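Local coordinates for mandelate racemase/muconate lactonizing protein (Thermobispora bispora, PDB 3VC5) that probably catalyses the magnesium-dependent dehydration of D-glucarate to 5-dehydro-4-deoxy-D-glucarate, as a member of the enolase superfamily, at residues 168-173 with 212-217; 222-227 with 234-239; 36-41 with 181-186. All blocks are in the same frame, centred on the assembly; numbering follows the deposited sequence.

Contact 1 (168-173 with 212-217)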
loop_
_atom_site.group_PDB
_atom_site.type_symbol
_atom_site.label_atom_id
_atom_site.label_comp_id
_atom_site.label_asym_id
_atom_site.label_seq_id
_atom_site.Cartn_x
_atom_site.Cartn_y
_atom_site.Cartn_z
ATOM N N LEU A 168 -28.780 2.412 -11.022
ATOM C CA LEU A 168 -29.945 2.272 -11.877
ATOM C C LEU A 168 -29.634 1.399 -13.093
ATOM O O LEU A 168 -28.515 1.456 -13.694
ATOM C CB LEU A 168 -30.432 3.645 -12.349
ATOM C CG LEU A 168 -30.593 4.762 -11.309
ATOM C CD1 LEU A 168 -31.148 6.051 -11.953
ATOM C CD2 LEU A 168 -31.521 4.306 -10.154
ATOM N N PHE A 169 -30.652 0.648 -13.493
ATOM C CA PHE A 169 -30.582 -0.215 -14.652
ATOM C C PHE A 169 -31.845 -0.087 -15.458
ATOM O O PHE A 169 -32.939 -0.033 -14.889
ATOM C CB PHE A 169 -30.536 -1.683 -14.241
ATOM C CG PHE A 169 -29.219 -2.128 -13.633
ATOM C CD1 PHE A 169 -28.920 -1.869 -12.302
ATOM C CD2 PHE A 169 -28.298 -2.836 -14.401
ATOM C CE1 PHE A 169 -27.701 -2.311 -11.726
ATOM C CE2 PHE A 169 -27.060 -3.273 -13.844
ATOM C CZ PHE A 169 -26.764 -3.005 -12.524
ATOM N N TYR A 170 -31.708 -0.138 -16.775
ATOM C CA TYR A 170 -32.849 -0.506 -17.596
ATOM C C TYR A 170 -33.209 -1.947 -17.247
ATOM O O TYR A 170 -32.326 -2.767 -16.980
ATOM C CB TYR A 170 -32.521 -0.375 -19.078
ATOM C CG TYR A 170 -32.207 1.025 -19.521
ATOM C CD1 TYR A 170 -33.234 1.950 -19.759
ATOM C CD2 TYR A 170 -30.898 1.417 -19.766
ATOM C CE1 TYR A 170 -32.952 3.228 -20.190
ATOM C CE2 TYR A 170 -30.607 2.698 -20.215
ATOM C CZ TYR A 170 -31.643 3.600 -20.430
ATOM O OH TYR A 170 -31.362 4.874 -20.880
ATOM N N LYS A 171 -34.502 -2.240 -17.144
ATOM C CA LYS A 171 -34.919 -3.594 -16.813
ATOM C C LYS A 171 -36.305 -3.925 -17.319
ATOM O O LYS A 171 -37.141 -3.033 -17.489
ATOM C CB LYS A 171 -34.865 -3.802 -15.294
ATOM C CG LYS A 171 -35.872 -2.907 -14.522
ATOM C CD LYS A 171 -35.770 -3.086 -12.996
ATOM C CE LYS A 171 -36.212 -4.491 -12.533
ATOM N NZ LYS A 171 -37.683 -4.787 -12.823
ATOM N N TRP A 172 -36.536 -5.206 -17.586
ATOM C CA TRP A 172 -37.881 -5.675 -17.899
ATOM C C TRP A 172 -38.702 -5.649 -16.612
ATOM O O TRP A 172 -38.134 -5.503 -15.522
ATOM C CB TRP A 172 -37.842 -7.083 -18.477
ATOM C CG TRP A 172 -37.029 -7.186 -19.723
ATOM C CD1 TRP A 172 -36.833 -6.204 -20.667
ATOM C CD2 TRP A 172 -36.331 -8.343 -20.192
ATOM N NE1 TRP A 172 -36.027 -6.685 -21.686
ATOM C CE2 TRP A 172 -35.716 -7.997 -21.422
ATOM C CE3 TRP A 172 -36.163 -9.640 -19.696
ATOM C CZ2 TRP A 172 -34.942 -8.900 -22.152
ATOM C CZ3 TRP A 172 -35.401 -10.540 -20.433
ATOM C CH2 TRP A 172 -34.796 -10.161 -21.645
ATOM N N ALA A 173 -40.023 -5.808 -16.726
ATOM C CA ALA A 173 -40.895 -5.797 -15.555
ATOM C C ALA A 173 -40.626 -7.037 -14.694
ATOM O O ALA A 173 -40.834 -7.020 -13.472
ATOM C CB ALA A 173 -42.336 -5.768 -15.997
ATOM N N GLY A 212 -25.517 1.587 -18.725
ATOM C CA GLY A 212 -25.871 1.763 -20.144
ATOM C C GLY A 212 -25.380 0.623 -21.045
ATOM O O GLY A 212 -25.181 -0.523 -20.579
ATOM N N GLY A 213 -25.184 0.926 -22.330
ATOM C CA GLY A 213 -24.795 -0.070 -23.329
ATOM C C GLY A 213 -25.964 -0.975 -23.699
ATOM O O GLY A 213 -25.783 -2.078 -24.216
ATOM N N VAL A 214 -27.175 -0.508 -23.411
ATOM C CA VAL A 214 -28.380 -1.286 -23.622
ATOM C C VAL A 214 -29.187 -0.709 -24.781
ATOM O O VAL A 214 -29.598 -1.444 -25.688
ATOM C CB VAL A 214 -29.229 -1.269 -22.332
ATOM C CG1 VAL A 214 -30.590 -1.949 -22.548
ATOM C CG2 VAL A 214 -28.454 -1.915 -21.183
ATOM N N PHE A 215 -29.404 0.606 -24.743
ATOM C CA PHE A 215 -30.136 1.309 -25.804
ATOM C C PHE A 215 -29.181 2.175 -26.596
ATOM O O PHE A 215 -28.067 2.435 -26.146
ATOM C CB PHE A 215 -31.233 2.167 -25.186
ATOM C CG PHE A 215 -32.410 1.373 -24.697
ATOM C CD1 PHE A 215 -32.583 1.113 -23.341
ATOM C CD2 PHE A 215 -33.345 0.880 -25.600
ATOM C CE1 PHE A 215 -33.666 0.381 -22.895
ATOM C CE2 PHE A 215 -34.438 0.147 -25.167
ATOM C CZ PHE A 215 -34.600 -0.112 -23.805
ATOM N N PRO A 216 -29.612 2.651 -27.770
ATOM C CA PRO A 216 -28.719 3.544 -28.500
ATOM C C PRO A 216 -28.235 4.681 -27.602
ATOM O O PRO A 216 -28.979 5.155 -26.738
ATOM C CB PRO A 216 -29.602 4.080 -29.629
ATOM C CG PRO A 216 -30.575 2.937 -29.890
ATOM C CD PRO A 216 -30.841 2.330 -28.523
ATOM N N PRO A 217 -26.986 5.116 -27.791
ATOM C CA PRO A 217 -26.432 6.091 -26.844
ATOM C C PRO A 217 -27.311 7.351 -26.693
ATOM O O PRO A 217 -27.401 7.907 -25.594
ATOM C CB PRO A 217 -25.068 6.465 -27.453
ATOM C CG PRO A 217 -24.843 5.544 -28.611
ATOM C CD PRO A 217 -26.009 4.621 -28.776
#
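Y170 and F215 meet in a T-shaped stack where two loops leave neighbouring parallel strands of the modified TIM barrel that enolase-superfamily enzymes share. Segment 168-173 runs off the end of strand 161-169, while the loop 212-217 bridges strand 208-211 to helix 217-230, so the pair joins the loops that follow two adjacent barrel strands. The ring centroids are 4.9 Å apart and the planes stand at 72°, with the phenylalanine supplying the edge and the tyrosine the face. F215 CD1 sits 3.6 Å above the plane of the tyrosine ring, over its centre, and the closest atoms are F215 CE1 and Y170 CD1 at 3.5 Å. V214 approaches the same ring obliquely, its CB 4.1 Å from Y170 CD2. Both aromatic groups point CG away from the carbonyl carbon and beside the backbone N (chi1 -63° in Y170, -74° in F215), which turns each ring into the space between the two loops. With an alanine in place of the tyrosine, the edge of F215 would probably lose the face it rests against, and the phenylalanine ring would be freer to turn. Further out, the tyrosine side chain also touches I192 of helix 189-203 and L210 of strand 208-211. The opposing loop is held by E220, whose carboxylate accepts from the backbone N atoms of G213, V214 and F215. V214 also lies near K211, the predicted proton acceptor. Seen from the phenylalanine, Y170 CG lies at the ring edge, in the plane of F215, 3.7 Å from its CE1.

Contact 2 (222-227 with 234-239)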
loop_
_atom_site.group_PDB
_atom_site.type_symbol
_atom_site.label_atom_id
_atom_site.label_comp_id
_atom_site.label_asym_id
_atom_site.label_seq_id
_atom_site.Cartn_x
_atom_site.Cartn_y
_atom_site.Cartn_z
ATOM N N GLU A 222 -30.327 10.885 -23.071
ATOM C CA GLU A 222 -31.611 11.481 -22.717
ATOM C C GLU A 222 -32.000 11.149 -21.274
ATOM O O GLU A 222 -32.488 12.024 -20.540
ATOM C CB GLU A 222 -32.722 10.974 -23.637
ATOM C CG GLU A 222 -32.764 11.574 -25.015
ATOM C CD GLU A 222 -33.992 11.108 -25.767
ATOM O OE1 GLU A 222 -35.076 11.054 -25.144
ATOM O OE2 GLU A 222 -33.876 10.790 -26.970
ATOM N N ALA A 223 -31.802 9.880 -20.882
ATOM C CA ALA A 223 -32.098 9.433 -19.518
ATOM C C ALA A 223 -31.219 10.171 -18.506
ATOM O O ALA A 223 -31.681 10.600 -17.441
ATOM C CB ALA A 223 -31.878 7.948 -19.395
ATOM N N ILE A 224 -29.933 10.290 -18.820
ATOM C CA ILE A 224 -29.033 11.068 -17.965
ATOM C C ILE A 224 -29.526 12.509 -17.808
ATOM O O ILE A 224 -29.552 13.055 -16.703
ATOM C CB ILE A 224 -27.583 11.068 -18.511
ATOM C CG1 ILE A 224 -26.923 9.707 -18.263
ATOM C CG2 ILE A 224 -26.769 12.191 -17.871
ATOM C CD1 ILE A 224 -26.774 9.340 -16.776
ATOM N N GLN A 225 -29.927 13.136 -18.906
ATOM C CA GLN A 225 -30.435 14.492 -18.809
ATOM C C GLN A 225 -31.706 14.589 -17.974
ATOM O O GLN A 225 -31.907 15.553 -17.227
ATOM C CB GLN A 225 -30.673 15.052 -20.209
ATOM C CG GLN A 225 -29.422 15.583 -20.847
ATOM C CD GLN A 225 -29.006 16.914 -20.234
ATOM O OE1 GLN A 225 -27.934 17.437 -20.536
ATOM N NE2 GLN A 225 -29.859 17.465 -19.366
ATOM N N ALA A 226 -32.573 13.599 -18.116
ATOM C CA ALA A 226 -33.798 13.557 -17.328
ATOM C C ALA A 226 -33.495 13.397 -15.845
ATOM O O ALA A 226 -34.226 13.930 -14.992
ATOM C CB ALA A 226 -34.697 12.420 -17.808
ATOM N N LEU A 227 -32.454 12.620 -15.532
ATOM C CA LEU A 227 -32.033 12.445 -14.150
ATOM C C LEU A 227 -31.486 13.757 -13.592
ATOM O O LEU A 227 -31.794 14.134 -12.451
ATOM C CB LEU A 227 -31.001 11.306 -14.014
ATOM C CG LEU A 227 -31.532 9.888 -14.265
ATOM C CD1 LEU A 227 -30.404 8.887 -14.489
ATOM C CD2 LEU A 227 -32.445 9.444 -13.094
ATOM N N LEU A 234 -27.174 16.223 -7.633
ATOM C CA LEU A 234 -26.658 14.857 -7.412
ATOM C C LEU A 234 -25.676 14.460 -8.508
ATOM O O LEU A 234 -26.011 14.540 -9.691
ATOM C CB LEU A 234 -27.791 13.831 -7.343
ATOM C CG LEU A 234 -28.921 13.957 -6.309
ATOM C CD1 LEU A 234 -29.548 12.595 -6.029
ATOM C CD2 LEU A 234 -28.454 14.611 -5.020
ATOM N N PRO A 235 -24.460 14.035 -8.120
ATOM C CA PRO A 235 -23.507 13.599 -9.136
ATOM C C PRO A 235 -24.081 12.434 -9.943
ATOM O O PRO A 235 -24.752 11.558 -9.374
ATOM C CB PRO A 235 -22.295 13.151 -8.308
ATOM C CG PRO A 235 -22.409 13.940 -7.018
ATOM C CD PRO A 235 -23.879 14.057 -6.766
ATOM N N LEU A 236 -23.811 12.422 -11.249
ATOM C CA LEU A 236 -24.343 11.405 -12.158
ATOM C C LEU A 236 -23.229 10.678 -12.872
ATOM O O LEU A 236 -22.239 11.305 -13.251
ATOM C CB LEU A 236 -25.230 12.046 -13.231
ATOM C CG LEU A 236 -26.434 12.852 -12.749
ATOM C CD1 LEU A 236 -27.226 13.369 -13.943
ATOM C CD2 LEU A 236 -27.312 12.023 -11.844
ATOM N N ARG A 237 -23.388 9.365 -13.067
ATOM C CA ARG A 237 -22.396 8.579 -13.818
ATOM C C ARG A 237 -23.137 7.777 -14.856
ATOM O O ARG A 237 -24.281 7.432 -14.642
ATOM C CB ARG A 237 -21.686 7.586 -12.881
ATOM C CG ARG A 237 -21.072 8.212 -11.632
ATOM C CD ARG A 237 -21.072 7.183 -10.465
ATOM N NE ARG A 237 -20.370 7.723 -9.331
ATOM C CZ ARG A 237 -20.046 7.043 -8.240
ATOM N NH1 ARG A 237 -19.356 7.668 -7.289
ATOM N NH2 ARG A 237 -20.422 5.760 -8.089
ATOM N N LEU A 238 -22.471 7.457 -15.970
ATOM C CA LEU A 238 -23.050 6.622 -17.012
ATOM C C LEU A 238 -22.032 5.546 -17.348
ATOM O O LEU A 238 -20.850 5.866 -17.534
ATOM C CB LEU A 238 -23.368 7.450 -18.263
ATOM C CG LEU A 238 -23.901 6.700 -19.503
ATOM C CD1 LEU A 238 -25.193 5.943 -19.215
ATOM C CD2 LEU A 238 -24.110 7.685 -20.669
ATOM N N ASP A 239 -22.489 4.288 -17.435
ATOM C CA ASP A 239 -21.586 3.135 -17.542
ATOM C C ASP A 239 -21.992 2.185 -18.687
ATOM O O ASP A 239 -22.740 1.238 -18.468
ATOM C CB ASP A 239 -21.590 2.378 -16.200
ATOM C CG ASP A 239 -20.720 1.145 -16.221
ATOM O OD1 ASP A 239 -19.856 0.998 -17.130
ATOM O OD2 ASP A 239 -20.907 0.309 -15.313
#
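Two side-chain torsions bring I224 and L236 together: the isoleucine keeps CG2 anti to its backbone N while CG1 lies beside that N (chi1 -74°), and the leucine swings CG away from its carbonyl carbon (chi1 -58°). The setting is the second half of a beta-alpha-beta unit of the barrel, in which helix 217-230 returns from strand 208-211 to strand 236-239. The axes of 222-227 and 236-239 run nearly antiparallel at 164°, with a closest approach of 9.6 Å. I224 reaches the strand with both branches. Its CG2 lies 4.1 Å from L236 CD1, the two side chains lying alongside and pointing opposite ways, while its CD1 comes 3.8 Å from R237 O and 4.2 Å from L238 CB. L227, one helical turn on, brings its CB to the same methyl, L236 CD1. No hydrogen bond crosses the interface; methyl groups pack on one another and on two backbone oxygens. R237 directs its CB away from the helix, and its guanidinium pairs with E261 and D365. D239, which binds magnesium in a structure of this protein though no metal is modelled on this chain, forms a salt bridge with K211. On the helix side, L236 CD1 also rests 3.6 Å from the backbone oxygen I224 O.

Contact 3 (36-41 with 181-186)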
loop_
_atom_site.group_PDB
_atom_site.type_symbol
_atom_site.label_atom_id
_atom_site.label_comp_id
_atom_site.label_asym_id
_atom_site.label_seq_id
_atom_site.Cartn_x
_atom_site.Cartn_y
_atom_site.Cartn_z
ATOM N N ARG A 36 -32.315 -14.373 -5.545
ATOM C CA ARG A 36 -33.090 -13.822 -6.656
ATOM C C ARG A 36 -32.515 -12.500 -7.112
ATOM O O ARG A 36 -32.055 -11.680 -6.274
ATOM C CB ARG A 36 -34.550 -13.617 -6.213
ATOM C CG ARG A 36 -35.245 -14.935 -5.911
ATOM C CD ARG A 36 -36.679 -14.738 -5.412
ATOM N NE ARG A 36 -36.750 -13.763 -4.313
ATOM C CZ ARG A 36 -36.572 -14.050 -3.022
ATOM N NH1 ARG A 36 -36.325 -15.302 -2.634
ATOM N NH2 ARG A 36 -36.650 -13.081 -2.112
ATOM N N ASP A 37 -32.539 -12.275 -8.431
ATOM C CA ASP A 37 -32.038 -11.039 -9.007
ATOM C C ASP A 37 -33.026 -10.632 -10.100
ATOM O O ASP A 37 -33.455 -11.485 -10.862
ATOM C CB ASP A 37 -30.686 -11.325 -9.687
ATOM C CG ASP A 37 -29.838 -10.071 -9.887
ATOM O OD1 ASP A 37 -30.064 -9.060 -9.204
ATOM O OD2 ASP A 37 -28.898 -10.117 -10.716
ATOM N N PRO A 38 -33.370 -9.335 -10.195
ATOM C CA PRO A 38 -34.270 -8.901 -11.294
ATOM C C PRO A 38 -33.583 -8.935 -12.663
ATOM O O PRO A 38 -32.360 -9.147 -12.735
ATOM C CB PRO A 38 -34.623 -7.450 -10.905
ATOM C CG PRO A 38 -34.257 -7.306 -9.454
ATOM C CD PRO A 38 -33.064 -8.227 -9.264
ATOM N N PRO A 39 -34.356 -8.717 -13.753
ATOM C CA PRO A 39 -33.826 -8.776 -15.130
ATOM C C PRO A 39 -33.151 -7.442 -15.509
ATOM O O PRO A 39 -33.628 -6.681 -16.367
ATOM C CB PRO A 39 -35.082 -9.060 -15.979
ATOM C CG PRO A 39 -36.197 -8.432 -15.189
ATOM C CD PRO A 39 -35.832 -8.707 -13.731
ATOM N N LEU A 40 -32.026 -7.184 -14.851
ATOM C CA LEU A 40 -31.240 -5.988 -15.062
ATOM C C LEU A 40 -30.451 -6.117 -16.378
ATOM O O LEU A 40 -29.717 -7.086 -16.593
ATOM C CB LEU A 40 -30.296 -5.796 -13.873
ATOM C CG LEU A 40 -30.946 -5.821 -12.494
ATOM C CD1 LEU A 40 -29.880 -5.617 -11.368
ATOM C CD2 LEU A 40 -32.072 -4.816 -12.364
ATOM N N LEU A 41 -30.654 -5.159 -17.282
ATOM C CA LEU A 41 -30.037 -5.199 -18.598
ATOM C C LEU A 41 -28.647 -4.568 -18.563
ATOM O O LEU A 41 -28.382 -3.637 -17.803
ATOM C CB LEU A 41 -30.935 -4.444 -19.594
ATOM C CG LEU A 41 -32.317 -5.073 -19.801
ATOM C CD1 LEU A 41 -33.271 -4.066 -20.409
ATOM C CD2 LEU A 41 -32.178 -6.252 -20.751
ATOM N N ASP A 181 -41.534 -8.156 -10.618
ATOM C CA ASP A 181 -41.030 -7.716 -9.342
ATOM C C ASP A 181 -41.618 -6.373 -8.945
ATOM O O ASP A 181 -42.342 -5.743 -9.728
ATOM C CB ASP A 181 -39.497 -7.677 -9.366
ATOM C CG ASP A 181 -38.948 -6.735 -10.420
ATOM O OD1 ASP A 181 -39.257 -5.525 -10.381
ATOM O OD2 ASP A 181 -38.167 -7.202 -11.278
ATOM N N ARG A 182 -41.325 -5.939 -7.720
ATOM C CA ARG A 182 -41.909 -4.699 -7.211
ATOM C C ARG A 182 -41.295 -3.424 -7.783
ATOM O O ARG A 182 -41.792 -2.334 -7.502
ATOM C CB ARG A 182 -41.854 -4.646 -5.676
ATOM C CG ARG A 182 -40.452 -4.367 -5.097
ATOM C CD ARG A 182 -40.470 -4.355 -3.569
ATOM N NE ARG A 182 -39.210 -3.899 -2.977
ATOM C CZ ARG A 182 -38.856 -2.618 -2.826
ATOM N NH1 ARG A 182 -39.652 -1.627 -3.238
ATOM N NH2 ARG A 182 -37.686 -2.317 -2.263
ATOM N N PHE A 183 -40.215 -3.544 -8.561
ATOM C CA PHE A 183 -39.497 -2.346 -9.023
ATOM C C PHE A 183 -40.109 -1.714 -10.270
ATOM O O PHE A 183 -39.976 -0.496 -10.485
ATOM C CB PHE A 183 -38.016 -2.674 -9.254
ATOM C CG PHE A 183 -37.345 -3.208 -8.013
ATOM C CD1 PHE A 183 -37.069 -2.362 -6.941
ATOM C CD2 PHE A 183 -37.049 -4.553 -7.899
ATOM C CE1 PHE A 183 -36.482 -2.857 -5.777
ATOM C CE2 PHE A 183 -36.437 -5.048 -6.766
ATOM C CZ PHE A 183 -36.161 -4.212 -5.698
ATOM N N GLY A 184 -40.783 -2.528 -11.083
ATOM C CA GLY A 184 -41.362 -2.058 -12.347
ATOM C C GLY A 184 -40.327 -2.133 -13.453
ATOM O O GLY A 184 -39.106 -2.251 -13.193
ATOM N N PRO A 185 -40.797 -2.066 -14.700
ATOM C CA PRO A 185 -39.896 -1.962 -15.851
ATOM C C PRO A 185 -39.260 -0.573 -15.883
ATOM O O PRO A 185 -39.811 0.377 -15.297
ATOM C CB PRO A 185 -40.853 -2.123 -17.039
ATOM C CG PRO A 185 -42.148 -1.542 -16.536
ATOM C CD PRO A 185 -42.217 -1.948 -15.085
ATOM N N ALA A 186 -38.125 -0.445 -16.574
ATOM C CA ALA A 186 -37.530 0.865 -16.869
ATOM C C ALA A 186 -36.853 0.743 -18.230
ATOM O O ALA A 186 -35.812 0.098 -18.370
ATOM C CB ALA A 186 -36.518 1.275 -15.797
#
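P38 and P39 face D181 and F183 across two irregular loops, with P38 and D181 the nearest backbone pair at 7.1 Å between CA atoms. This is a domain junction of the enolase-superfamily fold: 36-41 follows strand 25-36 of the N-terminal domain, and 181-186 lies between strand 161-169 and helix 189-203 of the barrel. P39 is the centre of an inverse gamma turn, in which L40 N donates weakly to P38 O. Across from it, D181 opens an Asx turn, its OD1 accepting from F183 N at 2.9 Å through the anti lone pair. The N-H...O angle of 143° leaves this bond somewhat bent, and G184 N adds a weak bond to the same oxygen. A chi1 of 60° sets D181 CG between the backbone N and the carbonyl carbon, a crowded position from which OD1 serves the turn and OD2 meets the prolines. The two carboxylate oxygens thus divide the work, one holding its own loop in shape and the other turned to the neighbouring loop. The charge on OD2 is met by K171 in a salt bridge, so the prolines pack their ring carbons against an oxygen that already has a partner. The P38 ring also leans obliquely on F183, its CG 4.1 Å from F183 CE2, and the same phenylalanine ring makes an edge-to-face pair with W370. R182 pairs with D372 and E202. Between the loops, D181 OD2 lies 3.6 Å from P38 CB and 3.7 Å from P39 CD.

As a worked example, the three contacts show chemistry following place in the fold. Contact 2 is buried between a barrel helix and its strand, without a hydrogen bond across it, methyl groups resting on methyls and carbonyl oxygens; contact 1 is partly buried, at the strand ends, and relies on aromatic rings; contact 3, also buried, joins two domains with prolines around a paired carboxylate. Contacts 1 and 2 reach the same sheet: Y170 OH packs on A223 CB, and G212 N probably bonds to D239 O. Contacts 1 and 3 are joined by a probable backbone hydrogen bond, K171 O with A186 N at 2.9 Å. Contacts 2 and 3 do not touch, and contact 1 bridges them.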